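Local atomic coordinates of hypothetical protein (Bacteroides fragilis, PDB entry 4JJA), a protein that is of unknown function but belongs to the NamZ (DUF1343) family and is probably an exported exo-beta-N-acetylmuramidase acting on peptidoglycan. Residues K23-F28 and I104-I109; A15-L20 and L41-E46. All blocks are in the same frame, centred on the assembly; numbering follows the deposited sequence.

Contact 1: K23-F28 and I104-I109; sequences KRIAIF and ILIVDI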
loop_
_atom_site.group_PDB
_atom_site.type_symbol
_atom_site.label_atom_id
_atom_site.label_comp_id
_atom_site.label_asym_id
_atom_site.label_seq_id
_atom_site.Cartn_x
_atom_site.Cartn_y
_atom_site.Cartn_z
ATOM N N LYS A 23 29.800 -1.405 -5.728
ATOM C CA LYS A 23 29.104 -2.095 -4.654
ATOM C C LYS A 23 28.383 -3.318 -5.203
ATOM O O LYS A 23 27.966 -3.375 -6.369
ATOM C CB LYS A 23 28.089 -1.176 -3.970
ATOM C CG LYS A 23 28.747 -0.066 -3.110
ATOM C CD LYS A 23 27.694 0.649 -2.267
ATOM C CE LYS A 23 28.298 1.632 -1.290
ATOM N NZ LYS A 23 28.998 2.743 -1.977
ATOM N N ARG A 24 28.222 -4.314 -4.351
ATOM C CA ARG A 24 27.365 -5.443 -4.650
ATOM C C ARG A 24 25.947 -5.046 -4.253
ATOM O O ARG A 24 25.718 -4.603 -3.149
ATOM C CB ARG A 24 27.804 -6.653 -3.855
ATOM C CG ARG A 24 29.218 -7.167 -4.172
ATOM C CD ARG A 24 29.658 -8.178 -3.129
ATOM N NE ARG A 24 29.760 -7.557 -1.775
ATOM C CZ ARG A 24 29.658 -8.212 -0.608
ATOM N NH1 ARG A 24 29.415 -9.514 -0.598
ATOM N NH2 ARG A 24 29.753 -7.571 0.554
ATOM N N ILE A 25 25.003 -5.195 -5.177
ATOM C CA ILE A 25 23.691 -4.544 -5.059
ATOM C C ILE A 25 22.578 -5.595 -5.009
ATOM O O ILE A 25 22.529 -6.524 -5.815
ATOM C CB ILE A 25 23.448 -3.590 -6.258
ATOM C CG1 ILE A 25 24.513 -2.488 -6.307
ATOM C CG2 ILE A 25 22.010 -2.989 -6.218
ATOM C CD1 ILE A 25 24.670 -1.887 -7.659
ATOM N N ALA A 26 21.690 -5.461 -4.047
ATOM C CA ALA A 26 20.405 -6.165 -4.055
ATOM C C ALA A 26 19.308 -5.152 -4.285
ATOM O O ALA A 26 19.459 -4.009 -3.932
ATOM C CB ALA A 26 20.156 -6.859 -2.725
ATOM N N ILE A 27 18.202 -5.605 -4.860
ATOM C CA ILE A 27 17.045 -4.746 -5.140
ATOM C C ILE A 27 15.785 -5.363 -4.528
ATOM O O ILE A 27 15.561 -6.580 -4.679
ATOM C CB ILE A 27 16.835 -4.575 -6.614
ATOM C CG1 ILE A 27 18.070 -4.004 -7.303
ATOM C CG2 ILE A 27 15.609 -3.726 -6.880
ATOM C CD1 ILE A 27 17.992 -4.094 -8.772
ATOM N N PHE A 28 14.957 -4.530 -3.875
ATOM C CA PHE A 28 13.613 -4.873 -3.440
ATOM C C PHE A 28 12.675 -4.156 -4.361
ATOM O O PHE A 28 12.610 -2.918 -4.368
ATOM C CB PHE A 28 13.364 -4.483 -1.997
ATOM C CG PHE A 28 11.924 -4.641 -1.544
ATOM C CD1 PHE A 28 11.341 -5.870 -1.500
ATOM C CD2 PHE A 28 11.176 -3.554 -1.134
ATOM C CE1 PHE A 28 10.009 -6.018 -1.057
ATOM C CE2 PHE A 28 9.879 -3.675 -0.718
ATOM C CZ PHE A 28 9.294 -4.889 -0.684
ATOM N N ILE A 104 24.610 -3.090 -0.496
ATOM C CA ILE A 104 23.578 -2.069 -0.512
ATOM C C ILE A 104 22.311 -2.681 -1.069
ATOM O O ILE A 104 22.349 -3.448 -2.002
ATOM C CB ILE A 104 24.019 -0.814 -1.291
ATOM C CG1 ILE A 104 23.011 0.333 -1.146
ATOM C CG2 ILE A 104 24.308 -1.144 -2.718
ATOM C CD1 ILE A 104 23.658 1.715 -1.394
ATOM N N LEU A 105 21.182 -2.394 -0.420
ATOM C CA LEU A 105 19.868 -2.791 -0.890
ATOM C C LEU A 105 19.144 -1.563 -1.420
ATOM O O LEU A 105 19.034 -0.543 -0.709
ATOM C CB LEU A 105 19.073 -3.351 0.258
ATOM C CG LEU A 105 17.620 -3.694 -0.054
ATOM C CD1 LEU A 105 17.498 -4.809 -1.051
ATOM C CD2 LEU A 105 16.913 -4.084 1.276
ATOM N N ILE A 106 18.636 -1.663 -2.653
ATOM C CA ILE A 106 17.818 -0.585 -3.261
ATOM C C ILE A 106 16.353 -0.949 -3.121
ATOM O O ILE A 106 15.963 -2.012 -3.536
ATOM C CB ILE A 106 18.139 -0.404 -4.741
ATOM C CG1 ILE A 106 19.612 -0.135 -4.946
ATOM C CG2 ILE A 106 17.361 0.770 -5.290
ATOM C CD1 ILE A 106 20.035 -0.056 -6.382
ATOM N N VAL A 107 15.555 -0.030 -2.584
ATOM C CA VAL A 107 14.106 -0.116 -2.626
ATOM C C VAL A 107 13.592 0.743 -3.796
ATOM O O VAL A 107 13.881 1.928 -3.892
ATOM C CB VAL A 107 13.499 0.391 -1.317
ATOM C CG1 VAL A 107 11.948 0.493 -1.422
ATOM C CG2 VAL A 107 13.970 -0.441 -0.110
ATOM N N ASP A 108 12.841 0.113 -4.691
ATOM C CA ASP A 108 12.211 0.836 -5.807
ATOM C C ASP A 108 10.912 0.145 -6.152
ATOM O O ASP A 108 10.907 -0.807 -6.912
ATOM C CB ASP A 108 13.115 0.962 -7.053
ATOM C CG ASP A 108 12.505 1.887 -8.131
ATOM O OD1 ASP A 108 11.833 2.925 -7.781
ATOM O OD2 ASP A 108 12.670 1.581 -9.358
ATOM N N ILE A 109 9.813 0.648 -5.606
ATOM C CA ILE A 109 8.568 -0.077 -5.729
ATOM C C ILE A 109 7.441 0.898 -5.575
ATOM O O ILE A 109 7.555 1.835 -4.778
ATOM C CB ILE A 109 8.486 -1.249 -4.700
ATOM C CG1 ILE A 109 7.395 -2.272 -5.075
ATOM C CG2 ILE A 109 8.365 -0.758 -3.236
ATOM C CD1 ILE A 109 7.513 -3.553 -4.264
#

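Contact 2: A15-L20 and L41-E46; sequences AYFPIL and LDILLE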
loop_
_atom_site.group_PDB
_atom_site.type_symbol
_atom_site.label_atom_id
_atom_site.label_comp_id
_atom_site.label_asym_id
_atom_site.label_seq_id
_atom_site.Cartn_x
_atom_site.Cartn_y
_atom_site.Cartn_z
ATOM N N ALA A 15 22.154 11.194 -9.644
ATOM C CA ALA A 15 22.095 11.274 -8.199
ATOM C C ALA A 15 22.525 10.021 -7.461
ATOM O O ALA A 15 23.047 10.117 -6.373
ATOM C CB ALA A 15 20.678 11.713 -7.705
ATOM N N TYR A 16 22.328 8.855 -8.038
ATOM C CA TYR A 16 22.623 7.628 -7.310
ATOM C C TYR A 16 23.573 6.663 -7.974
ATOM O O TYR A 16 24.103 5.817 -7.277
ATOM C CB TYR A 16 21.347 6.916 -6.890
ATOM C CG TYR A 16 20.513 6.337 -7.984
ATOM C CD1 TYR A 16 20.740 5.040 -8.424
ATOM C CD2 TYR A 16 19.513 7.074 -8.636
ATOM C CE1 TYR A 16 20.029 4.476 -9.427
ATOM C CE2 TYR A 16 18.795 6.506 -9.677
ATOM C CZ TYR A 16 19.029 5.204 -10.071
ATOM O OH TYR A 16 18.308 4.609 -11.094
ATOM N N PHE A 17 23.870 6.785 -9.257
ATOM C CA PHE A 17 24.880 5.903 -9.862
ATOM C C PHE A 17 26.202 5.943 -9.087
ATOM O O PHE A 17 26.776 4.905 -8.808
ATOM C CB PHE A 17 25.050 6.179 -11.349
ATOM C CG PHE A 17 24.078 5.457 -12.256
ATOM C CD1 PHE A 17 22.888 4.922 -11.796
ATOM C CD2 PHE A 17 24.304 5.433 -13.602
ATOM C CE1 PHE A 17 22.029 4.302 -12.640
ATOM C CE2 PHE A 17 23.445 4.785 -14.452
ATOM C CZ PHE A 17 22.320 4.222 -13.985
ATOM N N PRO A 18 26.653 7.104 -8.623
ATOM C CA PRO A 18 27.916 7.089 -7.837
ATOM C C PRO A 18 27.816 6.362 -6.515
ATOM O O PRO A 18 28.842 5.853 -6.018
ATOM C CB PRO A 18 28.217 8.564 -7.646
ATOM C CG PRO A 18 27.639 9.181 -8.925
ATOM C CD PRO A 18 26.306 8.447 -9.074
ATOM N N ILE A 19 26.649 6.332 -5.904
ATOM C CA ILE A 19 26.454 5.592 -4.658
ATOM C C ILE A 19 26.667 4.100 -4.906
ATOM O O ILE A 19 27.187 3.400 -4.041
ATOM C CB ILE A 19 25.007 5.831 -4.053
ATOM C CG1 ILE A 19 24.792 7.293 -3.745
ATOM C CG2 ILE A 19 24.811 5.071 -2.789
ATOM C CD1 ILE A 19 23.385 7.658 -3.338
ATOM N N LEU A 20 26.249 3.613 -6.070
ATOM C CA LEU A 20 26.246 2.208 -6.357
ATOM C C LEU A 20 27.572 1.713 -6.927
ATOM O O LEU A 20 27.832 0.524 -6.932
ATOM C CB LEU A 20 25.156 1.916 -7.385
ATOM C CG LEU A 20 23.732 2.264 -6.914
ATOM C CD1 LEU A 20 22.765 1.925 -8.080
ATOM C CD2 LEU A 20 23.356 1.558 -5.624
ATOM N N LEU A 41 16.515 -3.228 -12.468
ATOM C CA LEU A 41 17.492 -4.314 -12.547
ATOM C C LEU A 41 18.232 -4.284 -13.906
ATOM O O LEU A 41 19.437 -4.416 -13.960
ATOM C CB LEU A 41 16.774 -5.655 -12.343
ATOM C CG LEU A 41 17.639 -6.883 -12.635
ATOM C CD1 LEU A 41 18.775 -6.985 -11.672
ATOM C CD2 LEU A 41 16.772 -8.134 -12.623
ATOM N N ASP A 42 17.481 -4.120 -14.977
ATOM C CA ASP A 42 18.055 -4.115 -16.344
ATOM C C ASP A 42 18.902 -2.880 -16.573
ATOM O O ASP A 42 20.007 -2.953 -17.143
ATOM C CB ASP A 42 16.947 -4.163 -17.376
ATOM C CG ASP A 42 16.093 -5.426 -17.243
ATOM O OD1 ASP A 42 16.619 -6.569 -17.167
ATOM O OD2 ASP A 42 14.862 -5.285 -17.090
ATOM N N ILE A 43 18.441 -1.735 -16.111
ATOM C CA ILE A 43 19.167 -0.491 -16.280
ATOM C C ILE A 43 20.513 -0.582 -15.549
ATOM O O ILE A 43 21.575 -0.188 -16.087
ATOM C CB ILE A 43 18.367 0.668 -15.750
ATOM C CG1 ILE A 43 17.148 0.884 -16.661
ATOM C CG2 ILE A 43 19.178 1.949 -15.659
ATOM C CD1 ILE A 43 16.031 1.665 -16.013
ATOM N N LEU A 44 20.499 -1.122 -14.339
ATOM C CA LEU A 44 21.716 -1.219 -13.578
ATOM C C LEU A 44 22.699 -2.195 -14.218
ATOM O O LEU A 44 23.870 -1.886 -14.351
ATOM C CB LEU A 44 21.441 -1.624 -12.138
ATOM C CG LEU A 44 20.660 -0.603 -11.323
ATOM C CD1 LEU A 44 20.451 -1.137 -9.893
ATOM C CD2 LEU A 44 21.367 0.740 -11.275
ATOM N N LEU A 45 22.213 -3.345 -14.657
ATOM C CA LEU A 45 23.122 -4.297 -15.332
ATOM C C LEU A 45 23.685 -3.745 -16.629
ATOM O O LEU A 45 24.884 -3.930 -16.935
ATOM C CB LEU A 45 22.408 -5.628 -15.563
ATOM C CG LEU A 45 22.082 -6.483 -14.322
ATOM C CD1 LEU A 45 21.133 -7.633 -14.683
ATOM C CD2 LEU A 45 23.348 -6.934 -13.618
ATOM N N GLU A 46 22.884 -3.021 -17.378
ATOM C CA GLU A 46 23.338 -2.401 -18.646
ATOM C C GLU A 46 24.395 -1.315 -18.428
ATOM O O GLU A 46 25.177 -1.022 -19.322
ATOM C CB GLU A 46 22.153 -1.860 -19.491
ATOM C CG GLU A 46 21.671 -0.410 -19.262
ATOM C CD GLU A 46 20.529 0.053 -20.237
ATOM O OE1 GLU A 46 20.354 -0.547 -21.321
ATOM O OE2 GLU A 46 19.824 1.036 -19.917
#

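Contact 1: K23-F28 and I104-I109
F28 and V107 share a first torsion that sets CG of F28 and CG1 of V107 anti to their own backbone N (chi1 172° in both), so the two side chains run side by side in the same direction. V107 CG1 meets the ring at its edge, 4.1 Å from F28 CD2, and CG2 of I109 approaches the next ring atom, CE2, obliquely. On the same face L105 leans across to the neighbouring strand: its CD1 lies 3.8 Å from A26 CB and 3.6 Å from A26 O. The other face carries I25, I27, I104 and I106, where CD1 of I106 reaches diagonally back to I25 CG2 at 3.5 Å, a tight apolar contact.

The register I25–I104, A26–L105, I27–I106 and F28–V107 marks the pairing as parallel, with the strand segments at 29° to each other. Their ladder alternates: A26 and F28 each use both N and O, while I104 and I106 do the same from the second strand. The bond from F28 N to I106 O (2.7 Å) is short and nearly straight; that from I104 N to R24 O, at 3.2 Å, is longer and more bent. D108 N extends the ladder to F28 O, and its carboxylate turns to R142 in a salt bridge.

Helix 119-132 packs on the F28 face. Strands 24-28 and 104-107 are the first and fourth of a six-stranded parallel sheet in the order 3-2-1-4-5-6; their adjacency is the central crossover point that defines a Rossmann-like fold.

Contact 2: A15-L20 and L41-E46
The end of the L44 side chain meets L20 and F17, and its path can be traced outward from the helix. From CB, CG is set anti to the carbonyl carbon (chi1 -65°) and CD1 then continues the extended chain; these first two carbons act as a spacer that carries the branched end off the helix. The two methyl groups divide the work. CD1 turns to the sheet, where it packs on I106, and CD2 faces helix 13-20. CD2 lies 3.7 Å from CD1 of L20, a side chain that crosses L44 at about a right angle, and 3.9 Å from CE1 of F17, which it approaches obliquely. A looser contact, 4.4 Å, joins the same methyl to CE1 at the edge of the Y16 ring.

F17 also meets the residue before L44: its CZ is 4.2 Å from I43 CG2, which sits at the ring edge near its plane. F49 meets F17 in an edge-to-face ring pair, so this aromatic is held from more than one direction. Y16 has L20 CD1 in plane at its edge, and its hydroxyl is hydrogen-bonded to A10 O, leaving carbon atoms alone for the helix pair.

The short helix axes stay 12.4 Å apart and cross at -64°, so the helices meet through the ends of long side chains and their backbones remain well separated. Helix 40-46 is the crossover helix between parallel strands 24-28 and 50-56, a beta-alpha-beta unit; with helix 13-20 beside it, it forms part of the helical layer over one face of the Rossmann-like sheet.

In the fold
Contact 1 lies at the centre of the sheet and contact 2 in the helical layer resting on it; their centres are about 10 Å apart. The two share a boundary at I106, whose CD1 is 3.7 Å from L44 CD1 and 3.8 Å from L20 CD2, so one methyl of the sheet touches a leucine of each helix. Chemistry follows position: paired backbones supply a hydrogen-bond ladder in contact 1, while contact 2 depends on apolar side-chain packing and buries far less surface, 149 Å² against 566 Å². Contact 1 is buried except at K23 and R24, whereas in contact 2 F17 and I43 remain partly exposed. Helix 13-20 leads into strand 24-28, and helix 40-46 follows later.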